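Lin0861 protein (Listeria innocua, PDB 3O60) is of unknown function but probably binds DNA as a TetR-type transcriptional regulator. Local coordinates at residues Asn118-Val123 / Arg151-Leu156. Sequence-based numbering, arbitrary orientation.
Sequences NIFIDV and RMILSL
The Phe120 ring carries Leu154 on one face and Ile153 at its edge. The CD2 methyl of Leu154 stands 4.0 Å from the centroid of the Phe120 ring, 22° off the ring normal, a CH-pi contact displaced toward the rim. Phe120 CD2 also meets Leu154 CG at 3.5 Å, the two side chains lying alongside each other and pointing opposite ways. In the ring plane, Ile153 CG2 abuts Phe120 CZ at 3.5 Å, Ile153 coming in crosswise. Phe120 reaches across because its CG is anti to the backbone N (chi1 177°), which sends the ring out toward helix 144-162.

The second flat group, the guanidinium of Arg151, has Ile121 CD1 over one face. Closer to the backbone, Ile121 CG1 packs on Arg151 CG at 4.1 Å; the arginine chain, extended from CG to NE, carries the guanidinium out past Ile121 at the exposed border of the contact. Ile121 CD1 also touches Leu154 CD1 at 4.1 Å, which places Leu154 against both Phe120 and Ile121. No hydrogen bond links the segments.

The axes of segments 118-123 and 151-156 approach to 9.6 Å, with 133° between their directions. Phe120 further contacts Ile72 of helix 65-84 and Ile111 of helix 105-114, while Leu154 rests on Phe108. The contact thus joins helices 117-134 and 144-162 by partly buried apolar packing in an all-helical bundle, with Phe120 and Ile121 inside and Arg151 at the outer border, consistent with the C-terminal domain of a TetR-like regulator.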
ATOM      1  N   ASN A 118      22.354  -4.054  -7.648  1.00 52.77           N
ATOM      2  CA  ASN A 118      23.257  -3.983  -6.539  1.00 49.97           C
ATOM      3  C   ASN A 118      22.830  -2.907  -5.610  1.00 52.18           C
ATOM      4  O   ASN A 118      23.219  -2.859  -4.479  1.00 51.85           O
ATOM      5  CB  ASN A 118      24.660  -3.763  -7.024  1.00 51.57           C
ATOM      6  CG  ASN A 118      25.267  -4.994  -7.585  1.00 56.15           C
ATOM      7  OD1 ASN A 118      25.160  -6.061  -7.030  1.00 54.02           O
ATOM      8  ND2 ASN A 118      25.915  -4.852  -8.695  1.00 56.96           N
ATOM      9  N   ILE A 119      21.978  -2.047  -6.111  1.00 52.88           N
ATOM     10  CA  ILE A 119      21.347  -1.024  -5.312  1.00 51.75           C
ATOM     11  C   ILE A 119      20.205  -1.582  -4.525  1.00 51.73           C
ATOM     12  O   ILE A 119      19.999  -1.232  -3.407  1.00 52.71           O
ATOM     13  CB  ILE A 119      20.760   0.031  -6.185  1.00 51.78           C
ATOM     14  CG1 ILE A 119      21.846   0.911  -6.736  1.00 52.40           C
ATOM     15  CG2 ILE A 119      19.850   0.864  -5.416  1.00 54.05           C
ATOM     16  CD1 ILE A 119      21.422   1.625  -7.906  1.00 53.37           C
ATOM     17  N   PHE A 120      19.456  -2.471  -5.114  1.00 51.31           N
ATOM     18  CA  PHE A 120      18.342  -3.021  -4.419  1.00 51.17           C
ATOM     19  C   PHE A 120      18.811  -3.769  -3.216  1.00 51.01           C
ATOM     20  O   PHE A 120      18.248  -3.648  -2.168  1.00 52.28           O
ATOM     21  CB  PHE A 120      17.638  -3.958  -5.348  1.00 49.93           C
ATOM     22  CG  PHE A 120      16.497  -4.656  -4.742  1.00 48.66           C
ATOM     23  CD1 PHE A 120      15.275  -4.100  -4.731  1.00 51.16           C
ATOM     24  CD2 PHE A 120      16.645  -5.877  -4.210  1.00 49.26           C
ATOM     25  CE1 PHE A 120      14.266  -4.733  -4.194  1.00 50.02           C
ATOM     26  CE2 PHE A 120      15.626  -6.493  -3.695  1.00 48.51           C
ATOM     27  CZ  PHE A 120      14.441  -5.923  -3.683  1.00 51.36           C
ATOM     28  N   ILE A 121      19.861  -4.541  -3.378  1.00 49.81           N
ATOM     29  CA  ILE A 121      20.382  -5.415  -2.343  1.00 50.04           C
ATOM     30  C   ILE A 121      20.903  -4.662  -1.132  1.00 52.66           C
ATOM     31  O   ILE A 121      20.653  -5.057   0.001  1.00 52.04           O
ATOM     32  CB  ILE A 121      21.503  -6.307  -2.883  1.00 51.52           C
ATOM     33  CG1 ILE A 121      20.925  -7.417  -3.755  1.00 51.05           C
ATOM     34  CG2 ILE A 121      22.294  -6.900  -1.741  1.00 53.38           C
ATOM     35  CD1 ILE A 121      21.404  -7.383  -5.171  1.00 48.16           C
ATOM     36  N   ASP A 122      21.602  -3.575  -1.381  1.00 54.20           N
ATOM     37  CA  ASP A 122      22.205  -2.781  -0.340  1.00 54.65           C
ATOM     38  C   ASP A 122      21.206  -2.135   0.551  1.00 56.22           C
ATOM     39  O   ASP A 122      21.329  -2.196   1.749  1.00 56.15           O
ATOM     40  CB  ASP A 122      23.047  -1.714  -0.965  1.00 54.07           C
ATOM     41  CG  ASP A 122      24.462  -2.128  -1.081  1.00 60.84           C
ATOM     42  OD1 ASP A 122      25.306  -1.619  -0.312  1.00 58.20           O
ATOM     43  OD2 ASP A 122      24.742  -2.953  -1.961  1.00 66.95           O
ATOM     44  N   VAL A 123      20.231  -1.486  -0.051  1.00 54.20           N
ATOM     45  CA  VAL A 123      19.113  -0.865   0.652  1.00 53.22           C
ATOM     46  C   VAL A 123      18.158  -1.863   1.287  1.00 53.50           C
ATOM     47  O   VAL A 123      17.775  -1.718   2.439  1.00 54.24           O
ATOM     48  CB  VAL A 123      18.302   0.008  -0.300  1.00 53.41           C
ATOM     49  CG1 VAL A 123      17.594   1.101   0.462  1.00 58.14           C
ATOM     50  CG2 VAL A 123      19.199   0.591  -1.354  1.00 57.87           C
ATOM     51  N   ARG A 151      19.365 -10.976  -1.574  1.00 51.98           N
ATOM     52  CA  ARG A 151      19.592 -11.493  -2.897  1.00 50.83           C
ATOM     53  C   ARG A 151      18.567 -12.499  -3.268  1.00 50.39           C
ATOM     54  O   ARG A 151      18.245 -12.682  -4.404  1.00 51.37           O
ATOM     55  CB  ARG A 151      20.950 -12.132  -2.962  1.00 52.41           C
ATOM     56  CG  ARG A 151      22.033 -11.226  -2.594  1.00 53.69           C
ATOM     57  CD  ARG A 151      23.314 -11.757  -3.077  1.00 53.30           C
ATOM     58  NE  ARG A 151      24.358 -10.783  -2.941  1.00 50.83           N
ATOM     59  CZ  ARG A 151      24.856 -10.139  -3.958  1.00 52.54           C
ATOM     60  NH1 ARG A 151      25.804  -9.269  -3.780  1.00 54.35           N
ATOM     61  NH2 ARG A 151      24.394 -10.381  -5.149  1.00 52.01           N
HETATM   62  N   MSE A 152      18.089 -13.190  -2.284  1.00 50.08           N
HETATM   63  CA  MSE A 152      17.000 -14.135  -2.490  1.00 51.01           C
HETATM   64  C   MSE A 152      15.711 -13.448  -2.903  1.00 49.35           C
HETATM   65  O   MSE A 152      14.935 -13.979  -3.685  1.00 49.04           O
HETATM   66  CB  MSE A 152      16.767 -14.962  -1.237  1.00 52.18           C
HETATM   67  CG  MSE A 152      17.803 -16.011  -0.996  1.00 52.78           C
HETATM   68 SE   MSE A 152      17.408 -16.902   0.643  1.00 77.91          SE
HETATM   69  CE  MSE A 152      16.807 -18.573  -0.100  1.00 60.60           C
ATOM     70  N   ILE A 153      15.481 -12.264  -2.354  1.00 51.30           N
ATOM     71  CA  ILE A 153      14.311 -11.474  -2.691  1.00 47.62           C
ATOM     72  C   ILE A 153      14.313 -11.059  -4.157  1.00 48.97           C
ATOM     73  O   ILE A 153      13.286 -11.093  -4.816  1.00 49.51           O
ATOM     74  CB  ILE A 153      14.222 -10.233  -1.802  1.00 45.59           C
ATOM     75  CG1 ILE A 153      13.540 -10.588  -0.486  1.00 42.01           C
ATOM     76  CG2 ILE A 153      13.484  -9.121  -2.512  1.00 44.43           C
ATOM     77  CD1 ILE A 153      14.062  -9.832   0.692  1.00 37.70           C
ATOM     78  N   LEU A 154      15.470 -10.654  -4.660  1.00 49.29           N
ATOM     79  CA  LEU A 154      15.601 -10.271  -6.058  1.00 49.51           C
ATOM     80  C   LEU A 154      15.325 -11.448  -6.976  1.00 50.28           C
ATOM     81  O   LEU A 154      14.685 -11.310  -8.006  1.00 51.80           O
ATOM     82  CB  LEU A 154      17.007  -9.744  -6.324  1.00 49.37           C
ATOM     83  CG  LEU A 154      17.144  -8.279  -6.720  1.00 49.68           C
ATOM     84  CD1 LEU A 154      18.281  -8.098  -7.695  1.00 49.45           C
ATOM     85  CD2 LEU A 154      15.852  -7.777  -7.312  1.00 52.31           C
ATOM     86  N   SER A 155      15.828 -12.612  -6.601  1.00 51.52           N
ATOM     87  CA  SER A 155      15.677 -13.807  -7.414  1.00 50.19           C
ATOM     88  C   SER A 155      14.219 -14.201  -7.557  1.00 50.36           C
ATOM     89  O   SER A 155      13.790 -14.624  -8.621  1.00 52.15           O
ATOM     90  CB  SER A 155      16.494 -14.959  -6.835  1.00 52.81           C
ATOM     91  OG  SER A 155      17.876 -14.761  -7.058  1.00 51.51           O
ATOM     92  N   LEU A 156      13.450 -14.027  -6.491  1.00 49.91           N
ATOM     93  CA  LEU A 156      12.034 -14.358  -6.531  1.00 49.05           C
ATOM     94  C   LEU A 156      11.332 -13.497  -7.560  1.00 49.75           C
ATOM     95  O   LEU A 156      10.506 -13.976  -8.322  1.00 49.48           O
ATOM     96  CB  LEU A 156      11.402 -14.126  -5.163  1.00 48.00           C
ATOM     97  CG  LEU A 156      10.522 -15.248  -4.631  1.00 50.35           C
ATOM     98  CD1 LEU A 156       9.563 -14.730  -3.597  1.00 50.56           C
ATOM     99  CD2 LEU A 156       9.781 -15.895  -5.765  1.00 50.64           C
TER